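Local structure of lombricine kinase (Urechis caupo, 3JPZ) at residues Glu110-Ser115 with Met350-Glu355; Asp177-Gln182 with Asn208-Leu213; Ala235-Phe240 with Ser332-Val337; His287-Ser290 with Lys294-Asp297; Arg307-Glu312 with Asp318-Ile323. The protein probably catalyses the reversible transfer of a phosphoryl group from ATP to the guanidino group of lombricine, as a member of the phosphagen kinase family. All blocks are in the same frame, centred on the assembly; numbering follows the deposited sequence. Where two conformers were deposited one is given.

Contact 1. Residues Glu110-Ser115 with Met350-Glu355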
# COMPACT_ATOMS: atom_id res chain seq x y z
N GLU A 110 19.08 13.71 -37.38
CA GLU A 110 17.76 13.91 -36.82
C GLU A 110 16.65 13.41 -37.75
O GLU A 110 15.50 13.48 -37.39
CB GLU A 110 17.56 15.37 -36.44
CG GLU A 110 18.51 15.77 -35.34
CD GLU A 110 18.44 17.23 -34.97
OE1 GLU A 110 17.85 18.03 -35.73
OE2 GLU A 110 18.99 17.58 -33.90
N LYS A 111 17.02 12.88 -38.90
CA LYS A 111 16.06 12.13 -39.71
C LYS A 111 15.71 10.82 -39.00
O LYS A 111 14.66 10.23 -39.23
CB LYS A 111 16.64 11.82 -41.10
CG LYS A 111 16.75 13.05 -41.99
CD LYS A 111 17.21 12.68 -43.40
CE LYS A 111 18.66 12.26 -43.44
NZ LYS A 111 19.55 13.33 -42.96
N TYR A 112 16.61 10.39 -38.13
CA TYR A 112 16.42 9.14 -37.41
C TYR A 112 16.15 9.38 -35.93
O TYR A 112 15.14 8.90 -35.41
CB TYR A 112 17.64 8.24 -37.64
CG TYR A 112 17.82 7.89 -39.11
CD1 TYR A 112 18.64 8.65 -39.93
CD2 TYR A 112 17.12 6.83 -39.68
CE1 TYR A 112 18.79 8.34 -41.27
CE2 TYR A 112 17.26 6.52 -41.03
CZ TYR A 112 18.10 7.27 -41.81
OH TYR A 112 18.24 6.96 -43.15
N VAL A 113 17.01 10.13 -35.26
CA VAL A 113 16.79 10.42 -33.84
C VAL A 113 15.88 11.62 -33.65
O VAL A 113 16.22 12.74 -34.03
CB VAL A 113 18.11 10.64 -33.09
CG1 VAL A 113 17.84 11.01 -31.64
CG2 VAL A 113 18.96 9.39 -33.15
N LYS A 114 14.72 11.37 -33.04
CA LYS A 114 13.66 12.36 -32.88
C LYS A 114 13.81 13.17 -31.60
O LYS A 114 13.36 14.30 -31.52
CB LYS A 114 12.30 11.67 -32.90
CG LYS A 114 12.09 10.78 -34.13
CD LYS A 114 12.32 11.58 -35.40
CE LYS A 114 12.20 10.71 -36.66
NZ LYS A 114 12.49 11.50 -37.89
N SER A 115 14.42 12.57 -30.59
CA SER A 115 14.63 13.26 -29.32
C SER A 115 15.62 12.48 -28.47
O SER A 115 15.95 11.34 -28.76
CB SER A 115 13.32 13.41 -28.56
OG SER A 115 12.75 12.15 -28.25
N MET A 350 22.86 0.54 -39.76
CA MET A 350 22.18 -0.65 -40.27
C MET A 350 20.90 -0.24 -40.96
O MET A 350 20.52 -0.82 -41.98
CB MET A 350 21.87 -1.61 -39.13
CG MET A 350 23.08 -2.16 -38.42
SD MET A 350 22.58 -3.09 -36.96
CE MET A 350 24.13 -3.82 -36.48
N GLU A 351 20.22 0.75 -40.40
CA GLU A 351 18.98 1.22 -40.98
C GLU A 351 19.26 1.70 -42.40
O GLU A 351 18.57 1.31 -43.34
CB GLU A 351 18.37 2.35 -40.14
CG GLU A 351 17.03 2.85 -40.64
CD GLU A 351 15.98 1.75 -40.73
OE1 GLU A 351 15.91 0.88 -39.83
OE2 GLU A 351 15.21 1.78 -41.70
N GLN A 352 20.29 2.52 -42.56
CA GLN A 352 20.61 3.12 -43.86
C GLN A 352 21.02 2.04 -44.84
O GLN A 352 20.61 2.06 -46.00
CB GLN A 352 21.70 4.18 -43.71
CG GLN A 352 21.25 5.36 -42.87
CD GLN A 352 22.36 6.31 -42.47
OE1 GLN A 352 23.50 5.90 -42.18
NE2 GLN A 352 22.04 7.58 -42.41
N ALA A 353 21.83 1.09 -44.36
CA ALA A 353 22.23 -0.05 -45.16
C ALA A 353 21.03 -0.76 -45.76
O ALA A 353 21.02 -1.09 -46.94
CB ALA A 353 23.04 -1.02 -44.32
N LEU A 354 20.01 -1.01 -44.92
CA LEU A 354 18.80 -1.70 -45.34
C LEU A 354 17.95 -0.83 -46.26
O LEU A 354 17.29 -1.34 -47.16
CB LEU A 354 17.97 -2.10 -44.12
CG LEU A 354 18.62 -3.09 -43.16
CD1 LEU A 354 17.84 -3.16 -41.85
CD2 LEU A 354 18.71 -4.47 -43.81
N GLU A 355 17.96 0.47 -46.01
CA GLU A 355 17.26 1.43 -46.86
C GLU A 355 17.82 1.36 -48.27
O GLU A 355 17.10 1.58 -49.25
CB GLU A 355 17.40 2.85 -46.32
CG GLU A 355 16.58 3.14 -45.08
CD GLU A 355 16.89 4.51 -44.49
OE1 GLU A 355 17.93 5.09 -44.85
OE2 GLU A 355 16.10 5.02 -43.67
O HOH W 1 20.39 8.60 -44.53
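The ring of Tyr112 meets the last turns of helix 333-355 mainly through its edge and its hydroxyl. OE1 of Glu355 and one water lie at that edge in the plane of the ring. CG of Glu351 and NE2 of Gln352 approach obliquely. The ring and the Glu355 carboxylate are turned 36° against each other, whereas the Gln352 amide stands almost upright to the ring, at 86°. The main bond runs from Tyr112 OH to Glu355 OE1 (2.5 Å). It uses the syn lone pair of OE1, on the side of the other oxygen. Glu355 OE2 therefore also stays close, 3.3 Å from Tyr112 CE2. The water donates to Tyr112 OH at 3.0 Å and accepts a weak bond from Gln352 NE2. Beside it, Gln352 CG packs 3.4 Å from Tyr112 OH. Glu351 offers its aliphatic part, with CG 3.7 Å from Tyr112 CE2. Its chain then bends at chi2 (57°), and the carboxylate serves the backbone N of Gln288 and of Leu289 instead. Tyr112 comes just before strand 113-122 and shares backbone hydrogen bonding with Gln285. Its side chain also touches Val284 of strand 279-285 and Ile348 one turn earlier on helix 333-355. The contact thus joins the start of a central strand to the C-terminal end of the long helix that packs on the sheet.

Contact 2. Residues Asp177-Gln182 with Asn208-Leu213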
# COMPACT_ATOMS: atom_id res chain seq x y z
N ASP A 177 3.41 18.52 -21.85
CA ASP A 177 4.86 18.49 -21.83
C ASP A 177 5.39 17.11 -21.48
O ASP A 177 6.61 16.88 -21.48
CB ASP A 177 5.39 19.48 -20.79
CG ASP A 177 4.98 20.91 -21.08
OD1 ASP A 177 4.90 21.27 -22.28
OD2 ASP A 177 4.75 21.67 -20.12
N HIS A 178 4.49 16.18 -21.18
CA HIS A 178 4.86 14.88 -20.64
C HIS A 178 5.78 15.04 -19.43
O HIS A 178 6.73 14.29 -19.25
CB HIS A 178 5.58 14.02 -21.69
CG HIS A 178 4.94 14.03 -23.03
ND1 HIS A 178 3.70 13.47 -23.27
CD2 HIS A 178 5.37 14.49 -24.23
CE1 HIS A 178 3.39 13.61 -24.55
NE2 HIS A 178 4.39 14.22 -25.15
N PHE A 179 5.48 16.05 -18.60
CA PHE A 179 6.26 16.36 -17.41
C PHE A 179 5.59 15.89 -16.12
O PHE A 179 6.13 16.08 -15.03
CB PHE A 179 6.45 17.88 -17.28
CG PHE A 179 7.48 18.46 -18.19
CD1 PHE A 179 8.29 17.65 -18.97
CD2 PHE A 179 7.67 19.83 -18.23
CE1 PHE A 179 9.25 18.20 -19.80
CE2 PHE A 179 8.63 20.38 -19.06
CZ PHE A 179 9.42 19.57 -19.84
N LEU A 180 4.41 15.31 -16.23
CA LEU A 180 3.66 14.97 -15.03
C LEU A 180 3.99 13.59 -14.52
O LEU A 180 4.23 12.67 -15.31
CB LEU A 180 2.16 15.04 -15.30
CG LEU A 180 1.30 14.92 -14.04
CD1 LEU A 180 1.20 16.27 -13.34
CD2 LEU A 180 -0.08 14.38 -14.37
N PHE A 181 4.02 13.44 -13.20
CA PHE A 181 4.04 12.13 -12.58
C PHE A 181 2.83 11.97 -11.67
O PHE A 181 2.31 12.94 -11.12
CB PHE A 181 5.35 11.88 -11.82
CG PHE A 181 5.57 12.79 -10.64
CD1 PHE A 181 5.15 12.42 -9.38
CD2 PHE A 181 6.25 13.99 -10.79
CE1 PHE A 181 5.37 13.25 -8.28
CE2 PHE A 181 6.48 14.81 -9.70
CZ PHE A 181 6.04 14.45 -8.45
N GLN A 182 2.37 10.73 -11.54
CA GLN A 182 1.15 10.40 -10.81
C GLN A 182 1.54 9.63 -9.55
O GLN A 182 2.68 9.20 -9.42
CB GLN A 182 0.26 9.50 -11.68
CG GLN A 182 0.03 10.00 -13.09
CD GLN A 182 -1.22 10.85 -13.21
OE1 GLN A 182 -1.37 11.85 -12.51
NE2 GLN A 182 -2.12 10.45 -14.10
N ASN A 208 12.35 27.19 -18.27
CA ASN A 208 11.45 27.80 -19.24
C ASN A 208 11.49 27.14 -20.61
O ASN A 208 10.46 27.06 -21.29
CB ASN A 208 11.78 29.29 -19.36
CG ASN A 208 11.62 30.02 -18.05
OD1 ASN A 208 11.02 29.50 -17.12
ND2 ASN A 208 12.17 31.23 -17.97
N GLU A 209 12.66 26.65 -21.02
CA GLU A 209 12.81 26.03 -22.34
C GLU A 209 12.19 24.64 -22.37
O GLU A 209 11.95 24.09 -23.44
CB GLU A 209 14.28 25.96 -22.74
CG GLU A 209 14.88 27.30 -23.17
CD GLU A 209 16.27 27.16 -23.78
OE1 GLU A 209 16.41 26.44 -24.79
OE2 GLU A 209 17.21 27.78 -23.24
N LYS A 210 11.93 24.09 -21.19
CA LYS A 210 11.38 22.74 -21.06
C LYS A 210 12.39 21.70 -21.57
O LYS A 210 12.05 20.80 -22.33
CB LYS A 210 10.06 22.62 -21.82
CG LYS A 210 8.99 23.60 -21.35
CD LYS A 210 7.62 23.26 -21.90
CE LYS A 210 6.55 24.20 -21.37
NZ LYS A 210 5.37 24.24 -22.27
N THR A 211 13.63 21.87 -21.13
CA THR A 211 14.71 20.95 -21.49
C THR A 211 15.37 20.39 -20.24
O THR A 211 16.26 19.56 -20.32
CB THR A 211 15.79 21.68 -22.29
OG1 THR A 211 16.19 22.86 -21.59
CG2 THR A 211 15.28 22.06 -23.68
N PHE A 212 14.95 20.88 -19.07
CA PHE A 212 15.46 20.40 -17.80
C PHE A 212 14.30 20.27 -16.84
O PHE A 212 13.64 21.25 -16.51
CB PHE A 212 16.52 21.36 -17.25
CG PHE A 212 17.47 20.72 -16.29
CD1 PHE A 212 18.27 19.66 -16.69
CD2 PHE A 212 17.58 21.17 -14.98
CE1 PHE A 212 19.15 19.07 -15.81
CE2 PHE A 212 18.46 20.59 -14.10
CZ PHE A 212 19.25 19.54 -14.51
N LEU A 213 14.06 19.04 -16.40
CA LEU A 213 12.87 18.70 -15.64
C LEU A 213 13.26 18.06 -14.32
O LEU A 213 14.15 17.23 -14.27
CB LEU A 213 11.99 17.75 -16.46
CG LEU A 213 10.88 17.01 -15.70
CD1 LEU A 213 9.76 17.97 -15.29
CD2 LEU A 213 10.36 15.88 -16.58
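Asp177 and Lys210 form a salt bridge beside Phe179, next to a Schellman motif. The motif ends helix 168-176, with His178 at positive phi as the first residue to leave it. His178 is a predicted ATP-binding residue. Lys210 NZ donates to Asp177 OD1 at 3.0 Å, on the syn side but 25° out of the carboxylate plane. A second, weak bond from Lys210 NZ reaches Asp177 OD2 at 3.4 Å. Asp177 OD1 also accepts a weak bond from Gln173 NE2, on the helix before. The lysine chain is extended beyond CG and crosses the aspartate at about a right angle. The backbone O of Phe179 is satisfied by Trp215 NE1. Asn207 OD1 accepts from the N of both Thr211 and Phe212, which holds the turn between strands 203-207 and 212-216. The Phe179 ring lies between two aliphatic groups, both offset toward its rim. Asp177 CB lies over one face and Leu213 CD1 over the opposite one, while Lys210 CA sits at the edge in plane. Lys210 CB is 3.7 Å from Phe179 CZ. The CH-pi contact places Leu213 CD1 4.1 Å from the centroid of the Phe179 ring, 25° off its normal.

Contact 3. Residues Ala235-Phe240 with Ser332-Val337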
# COMPACT_ATOMS: atom_id res chain seq x y z
N ALA A 235 24.57 17.96 -26.22
CA ALA A 235 23.99 19.15 -25.64
C ALA A 235 23.12 18.76 -24.44
O ALA A 235 23.11 19.45 -23.43
CB ALA A 235 23.16 19.89 -26.68
N VAL A 236 22.42 17.64 -24.56
CA VAL A 236 21.54 17.16 -23.50
C VAL A 236 22.33 16.77 -22.26
O VAL A 236 21.90 17.01 -21.13
CB VAL A 236 20.71 15.94 -23.96
CG1 VAL A 236 19.97 15.33 -22.77
CG2 VAL A 236 19.74 16.34 -25.04
N PHE A 237 23.48 16.15 -22.49
CA PHE A 237 24.35 15.73 -21.42
C PHE A 237 25.01 16.96 -20.79
O PHE A 237 25.23 17.01 -19.59
CB PHE A 237 25.42 14.77 -21.96
CG PHE A 237 26.29 14.15 -20.89
CD1 PHE A 237 25.73 13.53 -19.79
CD2 PHE A 237 27.67 14.16 -21.02
CE1 PHE A 237 26.53 12.95 -18.83
CE2 PHE A 237 28.48 13.58 -20.06
CZ PHE A 237 27.91 12.97 -18.96
N GLU A 238 25.32 17.95 -21.63
CA GLU A 238 26.02 19.15 -21.17
C GLU A 238 25.17 19.89 -20.16
O GLU A 238 25.66 20.36 -19.13
CB GLU A 238 26.33 20.08 -22.34
CG GLU A 238 27.23 21.27 -21.96
CD GLU A 238 26.51 22.39 -21.21
OE1 GLU A 238 25.28 22.58 -21.40
OE2 GLU A 238 27.18 23.10 -20.42
N ARG A 239 23.89 20.01 -20.47
CA ARG A 239 22.93 20.66 -19.60
C ARG A 239 22.71 19.79 -18.37
O ARG A 239 22.62 20.27 -17.26
CB ARG A 239 21.61 20.89 -20.35
CG ARG A 239 20.43 21.29 -19.47
CD ARG A 239 19.25 21.75 -20.32
NE ARG A 239 19.57 22.97 -21.07
CZ ARG A 239 19.78 23.02 -22.38
NH1 ARG A 239 19.70 21.92 -23.12
NH2 ARG A 239 20.06 24.18 -22.95
N PHE A 240 22.62 18.49 -18.61
CA PHE A 240 22.45 17.51 -17.56
C PHE A 240 23.47 17.69 -16.44
O PHE A 240 23.12 17.88 -15.28
CB PHE A 240 22.59 16.13 -18.20
CG PHE A 240 22.43 14.98 -17.26
CD1 PHE A 240 21.16 14.53 -16.90
CD2 PHE A 240 23.54 14.31 -16.79
CE1 PHE A 240 21.02 13.45 -16.05
CE2 PHE A 240 23.40 13.23 -15.94
CZ PHE A 240 22.13 12.80 -15.57
N SER A 332 30.89 5.08 -16.20
CA SER A 332 30.53 6.40 -15.71
C SER A 332 29.36 6.96 -16.52
O SER A 332 28.93 6.36 -17.51
CB SER A 332 31.71 7.35 -15.79
OG SER A 332 32.00 7.68 -17.14
N GLU A 333 28.85 8.11 -16.09
CA GLU A 333 27.72 8.76 -16.75
C GLU A 333 28.09 9.13 -18.18
O GLU A 333 27.33 8.89 -19.12
CB GLU A 333 27.32 10.02 -16.00
CG GLU A 333 26.75 9.77 -14.61
CD GLU A 333 27.82 9.72 -13.54
OE1 GLU A 333 29.01 9.78 -13.89
OE2 GLU A 333 27.45 9.61 -12.35
N ARG A 334 29.28 9.69 -18.33
CA ARG A 334 29.79 10.08 -19.64
C ARG A 334 29.93 8.84 -20.51
O ARG A 334 29.57 8.85 -21.67
CB ARG A 334 31.11 10.82 -19.49
CG ARG A 334 31.68 11.36 -20.79
CD ARG A 334 32.52 10.33 -21.52
NE ARG A 334 33.61 9.86 -20.69
CZ ARG A 334 34.54 8.99 -21.07
NH1 ARG A 334 34.53 8.48 -22.30
NH2 ARG A 334 35.49 8.63 -20.22
N GLU A 335 30.44 7.75 -19.94
CA GLU A 335 30.62 6.51 -20.70
C GLU A 335 29.31 5.90 -21.17
O GLU A 335 29.24 5.35 -22.27
CB GLU A 335 31.40 5.48 -19.88
CG GLU A 335 32.90 5.76 -19.83
CD GLU A 335 33.68 4.71 -19.04
OE1 GLU A 335 33.18 4.25 -17.99
OE2 GLU A 335 34.79 4.35 -19.48
N PHE A 336 28.27 5.99 -20.35
CA PHE A 336 26.99 5.42 -20.72
C PHE A 336 26.37 6.18 -21.87
O PHE A 336 25.77 5.59 -22.77
CB PHE A 336 26.03 5.40 -19.53
CG PHE A 336 26.14 4.17 -18.69
CD1 PHE A 336 26.41 4.26 -17.35
CD2 PHE A 336 25.97 2.92 -19.26
CE1 PHE A 336 26.51 3.12 -16.57
CE2 PHE A 336 26.07 1.78 -18.49
CZ PHE A 336 26.33 1.88 -17.14
N VAL A 337 26.51 7.50 -21.83
CA VAL A 337 26.09 8.35 -22.93
C VAL A 337 26.87 7.99 -24.20
O VAL A 337 26.30 8.00 -25.29
CB VAL A 337 26.32 9.85 -22.63
CG1 VAL A 337 25.85 10.70 -23.80
CG2 VAL A 337 25.61 10.26 -21.36
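Phe237 reaches from helix 233-252 to the first turn of helix 333-355 and makes nearly all of the contact. From CB, CG lies anti to the backbone N (chi1 -174°), which sends the ring across to the other helix. CG and CD1 come under one methyl of Val337, with CD1 3.6 Å from Val337 CG2. CE1 meets the same methyl and also CB of Glu333, at 4.1 Å. At the tip, CZ is 3.5 Å from Arg334 CA, and CE2 lies 3.9 Å from Arg334 CB. The methyl Val337 CG2 sits over the ring face as a CH-pi contact, 3.9 Å from the Phe237 centroid and 21° off the normal. The backbone of Glu333 and Arg334 approaches the ring obliquely. The two short segments run nearly antiparallel, at 163°, with their axes 11.4 Å apart. Ser332 and Glu335 close the start of the second helix as a capping box: Ser332 OG accepts from Glu335 N, and Glu335 OE1 accepts from Ser332 N. The charged ends of Glu333 and Arg334 turn from the ring to Asp97, its backbone N and its carboxylate respectively. Ile118 of strand 113-122 also packs on Phe237. No hydrogen bond links the two segments. Their cohesion is largely apolar, and the ring meets the backbone and the inner side-chain carbons of Glu333 and Arg334, while their charged ends are paired elsewhere.

Contact 4. Residues His287-Ser290 with Lys294-Asp297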
# COMPACT_ATOMS: atom_id res chain seq x y z
N HIS A 287 12.64 1.98 -39.42
CA HIS A 287 11.65 1.30 -40.25
C HIS A 287 12.10 -0.11 -40.62
O HIS A 287 11.41 -1.08 -40.36
CB HIS A 287 11.37 2.11 -41.52
CG HIS A 287 10.70 3.42 -41.26
ND1 HIS A 287 9.47 3.53 -40.63
CD2 HIS A 287 11.08 4.69 -41.55
CE1 HIS A 287 9.13 4.80 -40.54
NE2 HIS A 287 10.08 5.53 -41.09
N GLN A 288 13.29 -0.20 -41.20
CA GLN A 288 13.76 -1.45 -41.79
C GLN A 288 14.34 -2.38 -40.74
O GLN A 288 14.12 -3.59 -40.78
CB GLN A 288 14.81 -1.15 -42.85
CG GLN A 288 14.26 -0.38 -44.03
CD GLN A 288 12.97 -0.97 -44.52
OE1 GLN A 288 12.92 -2.13 -44.92
NE2 GLN A 288 11.89 -0.18 -44.48
N LEU A 289 15.08 -1.81 -39.80
CA LEU A 289 15.89 -2.61 -38.89
C LEU A 289 15.01 -3.37 -37.91
O LEU A 289 15.34 -4.48 -37.47
CB LEU A 289 16.89 -1.73 -38.15
CG LEU A 289 17.91 -2.48 -37.31
CD1 LEU A 289 18.70 -3.45 -38.19
CD2 LEU A 289 18.84 -1.52 -36.59
N SER A 290 13.88 -2.77 -37.56
CA SER A 290 12.94 -3.38 -36.63
C SER A 290 12.22 -4.57 -37.27
O SER A 290 11.61 -5.38 -36.57
CB SER A 290 11.91 -2.36 -36.19
OG SER A 290 11.25 -1.79 -37.30
N LYS A 294 17.35 -10.10 -36.78
CA LYS A 294 18.36 -10.01 -35.73
C LYS A 294 18.24 -8.71 -34.95
O LYS A 294 19.16 -8.30 -34.25
CB LYS A 294 19.76 -10.14 -36.33
CG LYS A 294 19.98 -11.41 -37.15
CD LYS A 294 21.30 -12.09 -36.81
CE LYS A 294 21.94 -12.78 -38.01
NZ LYS A 294 21.24 -14.03 -38.41
N PHE A 295 17.08 -8.07 -35.06
CA PHE A 295 16.86 -6.76 -34.46
C PHE A 295 17.08 -6.83 -32.95
O PHE A 295 17.84 -6.05 -32.38
CB PHE A 295 15.45 -6.28 -34.80
CG PHE A 295 15.06 -4.98 -34.13
CD1 PHE A 295 15.91 -3.89 -34.13
CD2 PHE A 295 13.80 -4.85 -33.56
CE1 PHE A 295 15.54 -2.71 -33.53
CE2 PHE A 295 13.42 -3.66 -32.96
CZ PHE A 295 14.28 -2.59 -32.95
N GLU A 296 16.42 -7.79 -32.31
CA GLU A 296 16.49 -7.96 -30.87
C GLU A 296 17.90 -8.32 -30.44
O GLU A 296 18.41 -7.83 -29.43
CB GLU A 296 15.55 -9.09 -30.44
CG GLU A 296 14.90 -8.83 -29.12
CD GLU A 296 14.04 -7.60 -29.17
OE1 GLU A 296 13.20 -7.51 -30.09
OE2 GLU A 296 14.23 -6.73 -28.31
N ASP A 297 18.50 -9.20 -31.21
CA ASP A 297 19.87 -9.62 -30.97
C ASP A 297 20.76 -8.38 -30.92
O ASP A 297 21.60 -8.24 -30.04
CB ASP A 297 20.38 -10.53 -32.10
CG ASP A 297 19.32 -11.49 -32.64
OD1 ASP A 297 18.13 -11.11 -32.78
OD2 ASP A 297 19.69 -12.64 -32.96
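Leu289 and Ser290 pack against Phe295 at the start of the next helix. The first two residues of the segment serve other neighbours. His287 ND1 bonds to Asp319 OD2, and the side chain of Gln288 touches Leu354 of helix 333-355. Leu289 is the first to touch the second segment. Its backbone O lies 3.2 Å from Phe295 CB and 3.4 Å from Phe295 CG, so the carbonyl oxygen packs on the root of the phenyl group. Its CG is 4.0 Å from Phe295 CD1, and the two side chains cross at about a right angle. Ser290 follows in the 3-10 segment that Leu289 begins. Its CA lies over the centre of the Phe295 ring, 3.6 Å from the centroid and 13° off the normal, a CH-pi contact. Its CB adds a contact of 3.8 Å to Phe295 CE2. The serine hydroxyl turns back to the O of Leu286. Phe295 has CG anti to its own backbone N (chi1 175°), which lays one ring face on Ser290. The ring also meets Tyr321 edge-to-face. Lys294 is the N-cap residue of helix 295-301, so Phe295 lies at the very start of that helix. The contact folds this helix back on the loop that leaves strand 279-285. Leu289 packs on Leu347, Met350 and Leu354 of helix 333-355, and Tyr321 belongs to the neighbouring strand 320-325.

Contact 5. Residues Arg307-Glu312 with Asp318-Ile323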
# COMPACT_ATOMS: atom_id res chain seq x y z
N ARG A 307 11.99 -0.01 -26.06
CA ARG A 307 10.56 -0.02 -25.82
C ARG A 307 9.93 0.97 -26.77
O ARG A 307 10.63 1.62 -27.55
CB ARG A 307 10.25 0.32 -24.35
CG ARG A 307 10.62 1.72 -23.92
CD ARG A 307 10.48 1.87 -22.43
NE ARG A 307 10.59 3.25 -21.98
CZ ARG A 307 10.74 3.61 -20.70
NH1 ARG A 307 10.81 2.69 -19.76
NH2 ARG A 307 10.84 4.89 -20.37
N GLY A 308 8.61 1.07 -26.74
CA GLY A 308 7.90 2.01 -27.58
C GLY A 308 8.12 3.41 -27.04
O GLY A 308 8.81 3.60 -26.03
N THR A 309 7.51 4.38 -27.70
CA THR A 309 7.75 5.78 -27.36
C THR A 309 7.01 6.25 -26.12
O THR A 309 7.33 7.31 -25.57
CB THR A 309 7.35 6.70 -28.52
OG1 THR A 309 6.13 6.24 -29.10
CG2 THR A 309 8.44 6.74 -29.57
N GLY A 310 6.03 5.47 -25.67
CA GLY A 310 5.16 5.90 -24.59
C GLY A 310 5.42 5.27 -23.23
O GLY A 310 4.61 5.42 -22.31
N GLY A 311 6.55 4.59 -23.09
CA GLY A 311 6.86 3.88 -21.86
C GLY A 311 6.83 2.40 -22.13
O GLY A 311 6.76 2.00 -23.29
N GLU A 312 6.89 1.58 -21.08
CA GLU A 312 6.82 0.13 -21.25
C GLU A 312 5.49 -0.27 -21.89
O GLU A 312 4.46 0.36 -21.67
CB GLU A 312 6.97 -0.59 -19.91
CG GLU A 312 8.27 -0.30 -19.19
CD GLU A 312 9.49 -0.61 -20.03
OE1 GLU A 312 9.39 -1.39 -21.00
OE2 GLU A 312 10.56 -0.05 -19.72
N ASP A 318 5.26 4.56 -35.60
CA ASP A 318 6.02 4.94 -36.79
C ASP A 318 7.44 4.38 -36.70
O ASP A 318 8.39 4.98 -37.19
CB ASP A 318 6.07 6.46 -36.91
CG ASP A 318 6.14 6.93 -38.36
OD1 ASP A 318 6.21 6.07 -39.26
OD2 ASP A 318 6.12 8.16 -38.58
N ASP A 319 7.56 3.23 -36.05
CA ASP A 319 8.82 2.53 -35.92
C ASP A 319 9.85 3.36 -35.17
O ASP A 319 11.05 3.21 -35.39
CB ASP A 319 9.35 2.13 -37.29
CG ASP A 319 8.37 1.27 -38.04
OD1 ASP A 319 7.57 0.58 -37.37
OD2 ASP A 319 8.39 1.28 -39.29
N VAL A 320 9.37 4.24 -34.29
CA VAL A 320 10.25 4.99 -33.40
C VAL A 320 10.35 4.26 -32.06
O VAL A 320 9.36 4.07 -31.36
CB VAL A 320 9.74 6.40 -33.15
CG1 VAL A 320 10.67 7.13 -32.19
CG2 VAL A 320 9.61 7.17 -34.48
N TYR A 321 11.56 3.83 -31.73
CA TYR A 321 11.79 3.13 -30.48
C TYR A 321 12.54 3.99 -29.49
O TYR A 321 13.42 4.76 -29.86
CB TYR A 321 12.58 1.86 -30.74
CG TYR A 321 11.85 0.87 -31.58
CD1 TYR A 321 11.83 0.99 -32.96
CD2 TYR A 321 11.16 -0.17 -31.00
CE1 TYR A 321 11.16 0.08 -33.73
CE2 TYR A 321 10.48 -1.08 -31.76
CZ TYR A 321 10.49 -0.95 -33.13
OH TYR A 321 9.80 -1.86 -33.89
N ASP A 322 12.18 3.86 -28.23
CA ASP A 322 12.96 4.42 -27.17
C ASP A 322 14.11 3.46 -26.89
O ASP A 322 13.90 2.30 -26.51
CB ASP A 322 12.13 4.60 -25.92
CG ASP A 322 12.93 5.17 -24.78
OD1 ASP A 322 13.90 4.51 -24.34
OD2 ASP A 322 12.60 6.29 -24.33
N ILE A 323 15.32 3.95 -27.10
CA ILE A 323 16.52 3.15 -26.97
C ILE A 323 17.37 3.80 -25.90
O ILE A 323 17.59 5.01 -25.92
CB ILE A 323 17.26 3.08 -28.30
CG1 ILE A 323 16.40 2.34 -29.33
CG2 ILE A 323 18.62 2.41 -28.14
CD1 ILE A 323 16.46 0.84 -29.23
O HOH W 2 10.03 7.45 -24.09
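Arg307 and Asp322 form an antiparallel, hydrogen-bonded pair. Arg307 N donates to Asp322 O at 3.0 Å, in the carbonyl plane, and Asp322 N donates to Arg307 O at 2.8 Å, 27° out of the Arg307 carbonyl plane. The guanidinium of Arg307 turns to its own loop. Its NH1 holds Glu312 OE2 in a salt bridge of 2.8 Å, with the oxygen in the guanidinium plane. Gly311 CA lies over one face of the group. Asp322 pairs instead with Arg279. Its OD1 lies 4.3 Å from Arg307 NE, well out of the guanidinium plane, so only the charges act there. A water donates to both Thr309 O and Asp322 OD2, the latter at 2.8 Å, and ties the loop to the strand. Arg307 CG lies between its backbone N and carbonyl carbon (chi1 65°), 3.8 Å from Asp322 CB, which lays the extended chain alongside Asp322. Thr309 CG2 packs tightly on Val320 CG1, at 3.5 Å. Gly308 to Gly311 make a type I beta turn. Arg307, Thr309, Gly310 and Glu312 are ADP-binding residues of this protein, and the full run 307-312 is predicted to bind ATP. No nucleotide is bound to this chain. The loop hangs between strand 304-307, outermost in the sheet within this chain, and strand 320-325. Strand 279-285 flanks the latter on its other side, and its His283 touches Thr309, Val320 and Asp322.

In the fold
Contact 1 spans the chain from 110 to 355, and all the others are nested within it. Contact 2 closes before contact 3 opens. Contacts 4 and 5 then lie in series inside the loop of contact 3. Contacts 1, 2 and 5 reach the same eight-stranded antiparallel sheet, and contacts 1 and 3 share helix 333-355, their centres about 22 Å apart. Contacts 1 and 4 touch through Glu351, and contacts 4 and 5 through His287 and Asp319; their centres are about 12 and 13 Å apart. Contacts 2 and 4 are farthest apart, about 31 Å between centres. Together they link the sheet, its helices and the nucleotide-binding loop 307-312.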